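Local coordinates for Alpha/beta hydrolase (Pectobacterium atrosepticum SCRI1043, PDB 3BDV), which is probably a hydrolase of the alpha/beta-hydrolase fold that binds calcium ions in the crystal, its substrate being unknown, at residues A87-V92 with D117-S122; P24-S29 with D59-A64; E154-G159 with W173-K178. All blocks are in the same frame, centred on the assembly; numbering follows the deposited sequence. Where two conformers were deposited one is given.

Contact 1: A87-V92 with D117-S122; sequences AACHVV and DRIQAS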
ATOM      1  N   ALA A  87       2.550  -3.562  -7.795  1.00 20.18           N
ATOM      2  CA  ALA A  87       1.427  -4.384  -8.258  1.00 19.12           C
ATOM      3  C   ALA A  87       0.099  -3.677  -8.094  1.00 20.35           C
ATOM      4  O   ALA A  87      -0.758  -3.763  -8.971  1.00 19.29           O
ATOM      5  CB  ALA A  87       1.422  -5.733  -7.514  1.00 19.49           C
ATOM      6  N   ALA A  88      -0.075  -2.964  -6.977  1.00 17.88           N
ATOM      7  CA  ALA A  88      -1.295  -2.218  -6.680  1.00 20.17           C
ATOM      8  C   ALA A  88      -1.465  -1.183  -7.796  1.00 20.65           C
ATOM      9  O   ALA A  88      -2.555  -1.030  -8.347  1.00 19.05           O
ATOM     10  CB  ALA A  88      -1.238  -1.519  -5.305  1.00 19.67           C
ATOM     11  N   CYS A  89      -0.374  -0.499  -8.136  1.00 20.85           N
ATOM     12  CA  CYS A  89      -0.408   0.500  -9.184  0.70 20.76           C
ATOM     13  C   CYS A  89      -0.829  -0.129 -10.517  1.00 19.51           C
ATOM     14  O   CYS A  89      -1.678   0.388 -11.197  1.00 20.64           O
ATOM     15  CB  CYS A  89       0.953   1.152  -9.282  0.70 18.97           C
ATOM     16  SG  CYS A  89       1.156   2.299 -10.600  0.70 23.65           S
ATOM     17  N   HIS A  90      -0.225  -1.256 -10.864  1.00 20.59           N
ATOM     18  CA  HIS A  90      -0.464  -1.857 -12.137  1.00 20.33           C
ATOM     19  C   HIS A  90      -1.934  -2.306 -12.244  1.00 19.02           C
ATOM     20  O   HIS A  90      -2.600  -2.107 -13.250  1.00 22.80           O
ATOM     21  CB  HIS A  90       0.503  -3.026 -12.330  1.00 22.18           C
ATOM     22  CG  HIS A  90       0.297  -3.787 -13.604  1.00 20.76           C
ATOM     23  ND1 HIS A  90       0.909  -3.443 -14.796  1.00 24.61           N
ATOM     24  CD2 HIS A  90      -0.433  -4.901 -13.870  1.00 21.79           C
ATOM     25  CE1 HIS A  90       0.573  -4.311 -15.722  1.00 22.91           C
ATOM     26  NE2 HIS A  90      -0.245  -5.199 -15.193  1.00 22.51           N
ATOM     27  N   VAL A  91      -2.460  -2.887 -11.183  1.00 20.30           N
ATOM     28  CA  VAL A  91      -3.851  -3.367 -11.221  1.00 23.56           C
ATOM     29  C   VAL A  91      -4.832  -2.220 -11.454  1.00 22.87           C
ATOM     30  O   VAL A  91      -5.731  -2.344 -12.264  1.00 21.20           O
ATOM     31  CB  VAL A  91      -4.216  -4.134  -9.949  1.00 24.91           C
ATOM     32  CG1 VAL A  91      -5.723  -4.234  -9.775  1.00 34.12           C
ATOM     33  CG2 VAL A  91      -3.583  -5.489 -10.003  1.00 30.46           C
ATOM     34  N   VAL A  92      -4.629  -1.101 -10.786  1.00 21.02           N
ATOM     35  CA  VAL A  92      -5.452   0.103 -10.995  1.00 21.67           C
ATOM     36  C   VAL A  92      -5.299   0.611 -12.434  1.00 21.14           C
ATOM     37  O   VAL A  92      -6.307   0.893 -13.124  1.00 20.14           O
ATOM     38  CB  VAL A  92      -5.092   1.221  -9.976  1.00 24.29           C
ATOM     39  CG1 VAL A  92      -5.814   2.527 -10.362  1.00 23.24           C
ATOM     40  CG2 VAL A  92      -5.489   0.792  -8.563  1.00 28.12           C
ATOM     41  N   ASP A 117       8.666  -1.706 -18.135  1.00 25.74           N
ATOM     42  CA  ASP A 117       7.801  -1.756 -19.298  1.00 28.32           C
ATOM     43  C   ASP A 117       6.336  -2.007 -18.974  1.00 29.12           C
ATOM     44  O   ASP A 117       5.495  -2.023 -19.867  1.00 29.29           O
ATOM     45  CB  ASP A 117       8.318  -2.788 -20.303  1.00 25.52           C
ATOM     46  CG  ASP A 117       8.394  -4.198 -19.751  1.00 32.00           C
ATOM     47  OD1 ASP A 117       8.435  -4.414 -18.513  1.00 28.73           O
ATOM     48  OD2 ASP A 117       8.469  -5.117 -20.590  1.00 35.42           O
ATOM     49  N   ARG A 118       6.023  -2.149 -17.698  1.00 26.34           N
ATOM     50  CA  ARG A 118       4.663  -2.429 -17.277  1.00 26.51           C
ATOM     51  C   ARG A 118       4.056  -1.439 -16.328  1.00 26.17           C
ATOM     52  O   ARG A 118       2.861  -1.472 -16.067  1.00 28.87           O
ATOM     53  CB  ARG A 118       4.641  -3.826 -16.715  1.00 27.85           C
ATOM     54  CG  ARG A 118       5.030  -4.763 -17.885  1.00 31.03           C
ATOM     55  CD  ARG A 118       4.799  -6.137 -17.640  1.00 26.24           C
ATOM     56  NE  ARG A 118       3.385  -6.449 -17.581  1.00 25.42           N
ATOM     57  CZ  ARG A 118       2.936  -7.593 -17.108  1.00 24.99           C
ATOM     58  NH1 ARG A 118       3.789  -8.485 -16.631  1.00 29.11           N
ATOM     59  NH2 ARG A 118       1.652  -7.830 -17.062  1.00 22.12           N
ATOM     60  N   ILE A 119       4.855  -0.540 -15.782  1.00 21.97           N
ATOM     61  CA  ILE A 119       4.307   0.438 -14.888  1.00 22.98           C
ATOM     62  C   ILE A 119       4.311   1.767 -15.631  1.00 24.38           C
ATOM     63  O   ILE A 119       5.384   2.218 -16.071  1.00 25.54           O
ATOM     64  CB  ILE A 119       5.187   0.537 -13.617  1.00 19.20           C
ATOM     65  CG1 ILE A 119       5.204  -0.819 -12.879  1.00 22.95           C
ATOM     66  CG2 ILE A 119       4.744   1.731 -12.736  1.00 19.72           C
ATOM     67  CD1 ILE A 119       3.827  -1.347 -12.442  1.00 24.43           C
ATOM     68  N   GLN A 120       3.136   2.386 -15.794  1.00 22.90           N
ATOM     69  CA  GLN A 120       3.020   3.613 -16.576  1.00 25.55           C
ATOM     70  C   GLN A 120       3.207   4.847 -15.698  1.00 22.41           C
ATOM     71  O   GLN A 120       2.815   4.859 -14.522  1.00 22.69           O
ATOM     72  CB  GLN A 120       1.656   3.690 -17.244  1.00 26.49           C
ATOM     73  CG  GLN A 120       1.287   2.451 -18.054  1.00 31.60           C
ATOM     74  CD  GLN A 120      -0.155   2.495 -18.525  1.00 36.84           C
ATOM     75  OE1 GLN A 120      -0.656   3.557 -18.919  1.00 52.07           O
ATOM     76  NE2 GLN A 120      -0.830   1.345 -18.492  1.00 40.49           N
ATOM     77  N   ALA A 121       3.832   5.874 -16.285  1.00 22.82           N
ATOM     78  CA  ALA A 121       3.997   7.178 -15.682  1.00 24.30           C
ATOM     79  C   ALA A 121       2.795   8.019 -16.104  1.00 25.67           C
ATOM     80  O   ALA A 121       2.879   8.930 -16.915  1.00 25.87           O
ATOM     81  CB  ALA A 121       5.266   7.788 -16.113  1.00 24.34           C
ATOM     82  N   SER A 122       1.660   7.655 -15.536  1.00 27.17           N
ATOM     83  CA  SER A 122       0.395   8.303 -15.839  1.00 26.99           C
ATOM     84  C   SER A 122      -0.546   8.191 -14.640  1.00 26.32           C
ATOM     85  O   SER A 122      -0.387   7.305 -13.775  1.00 24.13           O
ATOM     86  CB  SER A 122      -0.214   7.730 -17.127  1.00 29.33           C
ATOM     87  OG  SER A 122      -0.289   6.328 -17.098  1.00 35.40           O
TER
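His90 engages Arg118 at two places: one ring nitrogen binds the backbone carbonyl of Arg118, and the other lies near its guanidinium. ND1 of His90 donates to O of Arg118 over 3.1 Å with an N-H...O angle of 153°. The oxygen lies almost exactly in the imidazole plane, whereas the donor stands 37° out of the carbonyl plane, so the bond suits the ring's geometry better than the carbonyl's. Past CE1, NE2 of His90 is 3.7 Å from NH2 of Arg118, with the ring and guanidinium planes nearly perpendicular; at that length this is proximity. NH2 of Arg118 has its salt bridge with Asp59. A bend at chi3 (69°) brings the guanidinium beside the NE2 and CE1 atoms of His90.

Nearer the helix backbone, CD1 of Ile119 packs 3.7 Å from CB of His90, and CG2 of Ile119 makes a looser contact, 4.2 Å, with SG of Cys89 in the conformer given. Trp147 covers Ile119 from helix 141-151. The contact therefore fastens the loop between strands 99-105 and 128-132 to helix 83-93, which begins within a GxSxG sequence resembling the nucleophile elbow of alpha/beta hydrolases.

Contact 2: P24-S29 with D59-A64; sequences PGLRDS and DRWVLA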
ATOM      1  N   PRO A  24       1.868  -7.208   0.463  1.00 19.63           N
ATOM      2  CA  PRO A  24       3.315  -7.261   0.702  1.00 20.46           C
ATOM      3  C   PRO A  24       4.132  -7.334  -0.568  1.00 19.90           C
ATOM      4  O   PRO A  24       3.598  -7.694  -1.634  1.00 19.62           O
ATOM      5  CB  PRO A  24       3.496  -8.532   1.555  1.00 19.44           C
ATOM      6  CG  PRO A  24       2.118  -8.775   2.139  1.00 21.16           C
ATOM      7  CD  PRO A  24       1.190  -8.394   1.019  1.00 21.00           C
ATOM      8  N   GLY A  25       5.415  -7.014  -0.428  1.00 22.46           N
ATOM      9  CA  GLY A  25       6.370  -7.224  -1.495  1.00 20.55           C
ATOM     10  C   GLY A  25       7.115  -8.552  -1.409  1.00 20.57           C
ATOM     11  O   GLY A  25       6.647  -9.516  -0.824  1.00 20.28           O
ATOM     12  N   LEU A  26       8.324  -8.569  -1.975  1.00 20.92           N
ATOM     13  CA  LEU A  26       9.132  -9.785  -2.046  0.70 23.51           C
ATOM     14  C   LEU A  26       9.362 -10.408  -0.674  1.00 21.25           C
ATOM     15  O   LEU A  26       9.679  -9.699   0.297  1.00 23.36           O
ATOM     16  CB  LEU A  26      10.484  -9.462  -2.701  0.70 23.47           C
ATOM     17  CG  LEU A  26      11.235 -10.609  -3.390  0.70 28.95           C
ATOM     18  CD1 LEU A  26      10.619 -10.972  -4.727  0.70 32.69           C
ATOM     19  CD2 LEU A  26      12.704 -10.216  -3.577  0.70 25.28           C
ATOM     20  N   ARG A  27       9.249 -11.731  -0.623  1.00 20.67           N
ATOM     21  CA  ARG A  27       9.468 -12.562   0.564  1.00 22.39           C
ATOM     22  C   ARG A  27       8.345 -12.473   1.592  1.00 23.39           C
ATOM     23  O   ARG A  27       8.456 -13.078   2.644  1.00 22.15           O
ATOM     24  CB  ARG A  27      10.815 -12.271   1.269  1.00 23.45           C
ATOM     25  CG  ARG A  27      12.006 -12.225   0.326  1.00 25.80           C
ATOM     26  CD  ARG A  27      13.319 -12.291   1.079  1.00 25.57           C
ATOM     27  NE  ARG A  27      14.433 -12.230   0.138  1.00 28.08           N
ATOM     28  CZ  ARG A  27      14.944 -11.096  -0.349  1.00 31.20           C
ATOM     29  NH1 ARG A  27      14.504  -9.912   0.054  1.00 29.51           N
ATOM     30  NH2 ARG A  27      15.928 -11.149  -1.217  1.00 33.40           N
ATOM     31  N   ASP A  28       7.295 -11.720   1.291  1.00 22.29           N
ATOM     32  CA  ASP A  28       6.190 -11.449   2.217  1.00 22.66           C
ATOM     33  C   ASP A  28       6.615 -10.478   3.318  1.00 23.42           C
ATOM     34  O   ASP A  28       7.789 -10.187   3.494  1.00 25.37           O
ATOM     35  CB  ASP A  28       5.659 -12.741   2.828  1.00 22.20           C
ATOM     36  CG  ASP A  28       4.177 -12.678   3.160  1.00 24.18           C
ATOM     37  OD1 ASP A  28       3.540 -11.600   3.035  1.00 22.50           O
ATOM     38  OD2 ASP A  28       3.643 -13.721   3.544  1.00 25.92           O
ATOM     39  N   SER A  29       5.661 -10.005   4.092  1.00 23.27           N
ATOM     40  CA  SER A  29       5.962  -9.159   5.217  1.00 23.19           C
ATOM     41  C   SER A  29       6.068  -9.990   6.468  1.00 22.63           C
ATOM     42  O   SER A  29       5.124 -10.668   6.869  1.00 24.20           O
ATOM     43  CB  SER A  29       4.879  -8.107   5.367  1.00 25.62           C
ATOM     44  OG  SER A  29       4.959  -7.231   4.260  1.00 24.43           O
ATOM     45  N   ASP A  59       2.752 -10.622 -12.707  1.00 21.84           N
ATOM     46  CA  ASP A  59       1.486 -11.303 -13.020  1.00 23.73           C
ATOM     47  C   ASP A  59       1.004 -12.142 -11.839  1.00 23.06           C
ATOM     48  O   ASP A  59      -0.167 -12.159 -11.534  1.00 21.56           O
ATOM     49  CB  ASP A  59       1.638 -12.181 -14.245  1.00 25.69           C
ATOM     50  CG  ASP A  59       1.738 -11.396 -15.544  1.00 26.95           C
ATOM     51  OD1 ASP A  59       1.215 -10.283 -15.635  1.00 33.46           O
ATOM     52  OD2 ASP A  59       2.358 -11.917 -16.488  1.00 34.84           O
ATOM     53  N   ARG A  60       1.916 -12.779 -11.100  1.00 21.66           N
ATOM     54  CA  ARG A  60       1.473 -13.531  -9.919  1.00 21.74           C
ATOM     55  C   ARG A  60       0.902 -12.638  -8.849  1.00 21.43           C
ATOM     56  O   ARG A  60      -0.091 -12.966  -8.230  1.00 19.60           O
ATOM     57  CB  ARG A  60       2.614 -14.365  -9.350  1.00 24.10           C
ATOM     58  CG  ARG A  60       2.812 -15.627 -10.185  1.00 29.06           C
ATOM     59  CD  ARG A  60       3.582 -16.685  -9.450  1.00 39.13           C
ATOM     60  NE  ARG A  60       4.975 -16.324  -9.289  1.00 39.64           N
ATOM     61  CZ  ARG A  60       6.007 -17.001  -9.789  1.00 46.16           C
ATOM     62  NH1 ARG A  60       5.832 -18.095 -10.513  1.00 53.50           N
ATOM     63  NH2 ARG A  60       7.238 -16.571  -9.565  1.00 52.23           N
ATOM     64  N   TRP A  61       1.553 -11.519  -8.594  1.00 22.37           N
ATOM     65  CA  TRP A  61       1.026 -10.539  -7.642  1.00 22.68           C
ATOM     66  C   TRP A  61      -0.337 -10.032  -8.097  1.00 21.44           C
ATOM     67  O   TRP A  61      -1.246  -9.925  -7.287  1.00 26.24           O
ATOM     68  CB  TRP A  61       1.972  -9.356  -7.474  1.00 21.95           C
ATOM     69  CG  TRP A  61       2.818  -9.379  -6.243  1.00 21.93           C
ATOM     70  CD1 TRP A  61       2.670  -8.612  -5.119  1.00 19.49           C
ATOM     71  CD2 TRP A  61       3.952 -10.219  -6.008  1.00 21.97           C
ATOM     72  NE1 TRP A  61       3.644  -8.926  -4.206  1.00 18.55           N
ATOM     73  CE2 TRP A  61       4.465  -9.887  -4.743  1.00 20.12           C
ATOM     74  CE3 TRP A  61       4.617 -11.182  -6.775  1.00 18.78           C
ATOM     75  CZ2 TRP A  61       5.596 -10.532  -4.189  1.00 23.51           C
ATOM     76  CZ3 TRP A  61       5.712 -11.818  -6.238  1.00 22.14           C
ATOM     77  CH2 TRP A  61       6.212 -11.480  -4.957  1.00 21.33           C
ATOM     78  N   VAL A  62      -0.479  -9.734  -9.386  1.00 24.36           N
ATOM     79  CA  VAL A  62      -1.727  -9.229  -9.954  1.00 24.42           C
ATOM     80  C   VAL A  62      -2.854 -10.273  -9.820  1.00 27.02           C
ATOM     81  O   VAL A  62      -3.985  -9.971  -9.448  1.00 28.17           O
ATOM     82  CB  VAL A  62      -1.558  -8.889 -11.443  1.00 26.15           C
ATOM     83  CG1 VAL A  62      -2.952  -8.803 -12.155  1.00 27.22           C
ATOM     84  CG2 VAL A  62      -0.691  -7.635 -11.641  1.00 26.03           C
ATOM     85  N   LEU A  63      -2.522 -11.508 -10.124  1.00 25.49           N
ATOM     86  CA  LEU A  63      -3.455 -12.601  -9.963  1.00 25.22           C
ATOM     87  C   LEU A  63      -3.862 -12.719  -8.468  1.00 24.66           C
ATOM     88  O   LEU A  63      -5.045 -12.881  -8.162  1.00 25.67           O
ATOM     89  CB  LEU A  63      -2.795 -13.856 -10.540  1.00 22.61           C
ATOM     90  CG  LEU A  63      -3.566 -15.132 -10.807  1.00 32.95           C
ATOM     91  CD1 LEU A  63      -4.965 -14.827 -11.273  1.00 36.56           C
ATOM     92  CD2 LEU A  63      -2.800 -15.906 -11.829  1.00 32.84           C
ATOM     93  N   ALA A  64      -2.917 -12.583  -7.530  1.00 23.87           N
ATOM     94  CA  ALA A  64      -3.254 -12.629  -6.107  1.00 23.90           C
ATOM     95  C   ALA A  64      -4.179 -11.497  -5.646  1.00 24.57           C
ATOM     96  O   ALA A  64      -5.088 -11.721  -4.842  1.00 23.65           O
ATOM     97  CB  ALA A  64      -2.004 -12.670  -5.229  1.00 23.79           C
TER
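Trp61 presents the edge of its indole, not a face, to the loop 24-29, with the pyrrole side at Pro24 and the six-membered ring at Gly25. The hydrogen bond of NE1 of Trp61 to O of Pro24 fixes this orientation: it is 2.9 Å long and nearly straight, at 170° about the hydrogen. The oxygen sits in the indole plane, and the donor in turn lies in the carbonyl plane with a C=O...N angle of 153°, so both flat groups are well aligned for the bond.

Further along the same edge, CZ2 of Trp61 comes within 3.7 Å of O of Gly25, again close to the ring plane. That oxygen also closes the type II turn Gly25-Asp28, accepting from N of Asp28 at 3.1 Å, so the ring edge lies against the first residue of the turn. Leu26 adds only a marginal apolar touch, in the conformer given, between its CD1 and CH2 of Trp61 at 4.4 Å.

To reach across, the indole leaves helix 58-70 with chi1 at -101°, off a staggered value. Phe83, which lies within a GxSxG sequence, packs edge-to-face with the indole, and Ala87 also touches the tryptophan.

Chemically, one directional bond satisfies the indole N-H in a buried setting and ties the rotation of the ring to the backbone of the loop following strand 19-23. In many alpha/beta hydrolases the equivalent loop contributes to the oxyanion hole, so the bond may help set the shape of a functionally important region.

Contact 3: E154-G159 with W173-K178; sequences ELVDVG and WEYGLK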
ATOM      1  N   GLU A 154      -0.542  12.040  -3.736  1.00 22.34           N
ATOM      2  CA  GLU A 154       0.041  12.848  -2.695  0.80 21.01           C
ATOM      3  C   GLU A 154       1.346  12.162  -2.299  1.00 21.13           C
ATOM      4  O   GLU A 154       1.392  10.924  -2.267  1.00 22.34           O
ATOM      5  CB  GLU A 154      -0.853  12.857  -1.458  0.80 24.21           C
ATOM      6  CG  GLU A 154      -0.978  14.159  -0.783  0.80 32.05           C
ATOM      7  CD  GLU A 154      -1.932  14.118   0.414  0.80 26.04           C
ATOM      8  OE1 GLU A 154      -3.032  13.545   0.292  0.80 42.51           O
ATOM      9  OE2 GLU A 154      -1.560  14.655   1.459  0.80 34.13           O
ATOM     10  N   LEU A 155       2.366  12.942  -1.984  1.00 20.49           N
ATOM     11  CA  LEU A 155       3.682  12.412  -1.636  1.00 18.19           C
ATOM     12  C   LEU A 155       4.038  12.780  -0.218  1.00 17.86           C
ATOM     13  O   LEU A 155       4.148  13.947   0.110  1.00 19.69           O
ATOM     14  CB  LEU A 155       4.739  12.948  -2.601  1.00 21.29           C
ATOM     15  CG  LEU A 155       6.157  12.348  -2.613  1.00 21.20           C
ATOM     16  CD1 LEU A 155       7.064  12.995  -1.470  1.00 25.41           C
ATOM     17  CD2 LEU A 155       6.165  10.815  -2.541  1.00 27.05           C
ATOM     18  N   VAL A 156       4.211  11.758   0.603  1.00 18.71           N
ATOM     19  CA  VAL A 156       4.507  11.906   2.024  1.00 18.42           C
ATOM     20  C   VAL A 156       5.935  11.507   2.241  1.00 19.39           C
ATOM     21  O   VAL A 156       6.286  10.349   2.054  1.00 19.50           O
ATOM     22  CB  VAL A 156       3.575  11.051   2.890  1.00 18.69           C
ATOM     23  CG1 VAL A 156       3.923  11.194   4.425  1.00 21.19           C
ATOM     24  CG2 VAL A 156       2.120  11.443   2.596  1.00 22.17           C
ATOM     25  N   ASP A 157       6.743  12.510   2.536  1.00 19.30           N
ATOM     26  CA  ASP A 157       8.174  12.353   2.888  1.00 20.07           C
ATOM     27  C   ASP A 157       8.325  11.906   4.350  1.00 21.80           C
ATOM     28  O   ASP A 157       8.008  12.651   5.254  1.00 22.05           O
ATOM     29  CB  ASP A 157       8.848  13.708   2.623  1.00 22.79           C
ATOM     30  CG  ASP A 157      10.331  13.711   2.880  1.00 25.76           C
ATOM     31  OD1 ASP A 157      10.855  12.762   3.495  1.00 22.22           O
ATOM     32  OD2 ASP A 157      10.975  14.680   2.423  1.00 25.99           O
ATOM     33  N   VAL A 158       8.782  10.662   4.549  1.00 20.11           N
ATOM     34  CA  VAL A 158       8.964  10.045   5.866  1.00 18.34           C
ATOM     35  C   VAL A 158      10.433  10.127   6.317  1.00 20.18           C
ATOM     36  O   VAL A 158      10.836   9.466   7.265  1.00 20.41           O
ATOM     37  CB  VAL A 158       8.392   8.591   5.936  1.00 18.04           C
ATOM     38  CG1 VAL A 158       6.865   8.622   5.724  1.00 19.17           C
ATOM     39  CG2 VAL A 158       9.084   7.679   4.918  1.00 22.75           C
ATOM     40  N   GLY A 159      11.219  10.967   5.674  1.00 18.44           N
ATOM     41  CA  GLY A 159      12.598  11.148   6.090  1.00 19.33           C
ATOM     42  C   GLY A 159      13.473   9.946   5.789  1.00 18.76           C
ATOM     43  O   GLY A 159      13.213   9.186   4.852  1.00 21.12           O
ATOM     44  N   TRP A 173       4.188   1.616  13.366  1.00 21.39           N
ATOM     45  CA  TRP A 173       3.923   2.752  12.483  1.00 20.33           C
ATOM     46  C   TRP A 173       2.549   3.396  12.635  1.00 21.72           C
ATOM     47  O   TRP A 173       1.710   3.383  11.714  1.00 20.07           O
ATOM     48  CB  TRP A 173       4.175   2.354  11.016  1.00 19.86           C
ATOM     49  CG  TRP A 173       4.421   3.547  10.084  1.00 18.93           C
ATOM     50  CD1 TRP A 173       4.963   4.767  10.393  1.00 22.16           C
ATOM     51  CD2 TRP A 173       4.109   3.593   8.681  1.00 18.40           C
ATOM     52  NE1 TRP A 173       5.029   5.551   9.266  1.00 18.74           N
ATOM     53  CE2 TRP A 173       4.489   4.865   8.214  1.00 19.94           C
ATOM     54  CE3 TRP A 173       3.575   2.670   7.777  1.00 25.83           C
ATOM     55  CZ2 TRP A 173       4.336   5.242   6.890  1.00 18.53           C
ATOM     56  CZ3 TRP A 173       3.369   3.047   6.474  1.00 20.97           C
ATOM     57  CH2 TRP A 173       3.764   4.316   6.031  1.00 22.54           C
ATOM     58  N   GLU A 174       2.355   4.001  13.799  1.00 23.65           N
ATOM     59  CA  GLU A 174       1.135   4.727  14.066  1.00 25.46           C
ATOM     60  C   GLU A 174       0.946   5.890  13.095  1.00 23.11           C
ATOM     61  O   GLU A 174      -0.210   6.206  12.745  1.00 21.53           O
ATOM     62  CB  GLU A 174       1.119   5.199  15.509  1.00 28.12           C
ATOM     63  CG  GLU A 174       0.951   4.058  16.469  1.00 34.60           C
ATOM     64  CD  GLU A 174      -0.223   4.217  17.393  1.00 40.76           C
ATOM     65  OE1 GLU A 174      -0.831   5.304  17.435  1.00 56.32           O
ATOM     66  OE2 GLU A 174      -0.548   3.247  18.088  1.00 41.47           O
ATOM     67  N   TYR A 175       2.036   6.523  12.645  1.00 22.74           N
ATOM     68  CA  TYR A 175       1.898   7.639  11.697  1.00 23.98           C
ATOM     69  C   TYR A 175       1.250   7.171  10.396  1.00 21.85           C
ATOM     70  O   TYR A 175       0.382   7.870   9.851  1.00 20.57           O
ATOM     71  CB  TYR A 175       3.232   8.378  11.400  1.00 24.72           C
ATOM     72  CG  TYR A 175       2.977   9.626  10.563  1.00 27.97           C
ATOM     73  CD1 TYR A 175       2.413  10.763  11.134  1.00 30.75           C
ATOM     74  CD2 TYR A 175       3.259   9.648   9.206  1.00 24.70           C
ATOM     75  CE1 TYR A 175       2.151  11.891  10.374  1.00 31.87           C
ATOM     76  CE2 TYR A 175       3.007  10.780   8.445  1.00 23.31           C
ATOM     77  CZ  TYR A 175       2.438  11.882   9.028  1.00 26.28           C
ATOM     78  OH  TYR A 175       2.134  12.982   8.242  1.00 29.97           O
ATOM     79  N   GLY A 176       1.636   5.997   9.892  1.00 21.85           N
ATOM     80  CA  GLY A 176       0.961   5.443   8.723  1.00 21.04           C
ATOM     81  C   GLY A 176      -0.529   5.177   8.937  1.00 21.27           C
ATOM     82  O   GLY A 176      -1.381   5.451   8.068  1.00 21.49           O
ATOM     83  N   LEU A 177      -0.870   4.614  10.087  1.00 19.29           N
ATOM     84  CA  LEU A 177      -2.262   4.425  10.452  1.00 20.40           C
ATOM     85  C   LEU A 177      -3.028   5.724  10.553  1.00 19.55           C
ATOM     86  O   LEU A 177      -4.170   5.816  10.100  1.00 19.12           O
ATOM     87  CB  LEU A 177      -2.341   3.677  11.782  1.00 22.20           C
ATOM     88  CG  LEU A 177      -1.957   2.208  11.767  1.00 18.92           C
ATOM     89  CD1 LEU A 177      -2.033   1.701  13.202  1.00 18.65           C
ATOM     90  CD2 LEU A 177      -2.873   1.361  10.791  1.00 20.56           C
ATOM     91  N   LYS A 178      -2.411   6.730  11.160  1.00 20.58           N
ATOM     92  CA  LYS A 178      -3.012   8.082  11.212  1.00 23.09           C
ATOM     93  C   LYS A 178      -3.304   8.634   9.819  1.00 23.11           C
ATOM     94  O   LYS A 178      -4.402   9.061   9.543  1.00 20.94           O
ATOM     95  CB  LYS A 178      -2.124   9.049  12.009  1.00 23.66           C
ATOM     96  CG  LYS A 178      -2.669  10.487  12.118  1.00 26.75           C
ATOM     97  CD  LYS A 178      -1.703  11.511  12.772  1.00 33.07           C
ATOM     98  CE  LYS A 178      -0.861  12.285  11.710  1.00 38.33           C
ATOM     99  NZ  LYS A 178      -1.526  13.433  10.968  1.00 26.91           N
TER
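Trp173 and Val158 meet at the far rim of the indole, next to strand 154-157, and following the tryptophan outward shows how it gets there. CB leaves the N-cap residue of helix 174-185 in the direction of the strand. Past CG, the pyrrole part, CD1 and NE1, has the carbonyl carbon of Tyr175 beneath its rim on one face. The fused atoms CD2 and CE2 then span Gly176, whose CA sits 3.5 Å from the ring plane, over the centre of the indole. Having no side chain there, Gly176 lets the ring lie close on the first turn of the helix, with CE3 also above it. At the outer rim, CZ2 of Trp173 meets CG1 of Val158 at 4.4 Å, the methyl lying near the ring plane, at an edge.

Two residues on, Tyr175 approaches the strand in a similar way. Its CG is anti to the backbone N (chi1 -172°), which carries the phenol toward Val156. CE2 of Tyr175 then stands 4.1 Å from CG1 of Val156, near the phenol plane, while the hydroxyl is hydrogen-bonded to NH1 of Arg179.

Both valines direct their side chains at segment 173-178. Between them Asp157 forms an Asx turn, OD1 of Asp157 accepting from N of Gly159 at 2.8 Å. Phe131, Phe170 and Trp34 pack edge-to-face around Trp173. The arrangement is layer packing of an alpha/beta hydrolase: the last helix of the chain against an outermost strand of the parallel sheet.

Overall arrangement
Contacts 1 and 2 are buried neighbours, their centres 14 Å apart, and each sets a loop against a helix. Their helices, 83-93 and 58-70, pack on one another through His90 with Val62 and Ala87 with Trp61, while the Arg118-Asp59 salt bridge joins the loop of contact 1 to the helix of contact 2. In both, a ring N-H is spent on a loop carbonyl. Contact 3, about 22 Å from either between centres, is only partly buried, shares none of these elements and joins a sheet edge to the last helix by apolar contacts alone. Contacts 2 and 3 lie on opposite sides of the chain's centre.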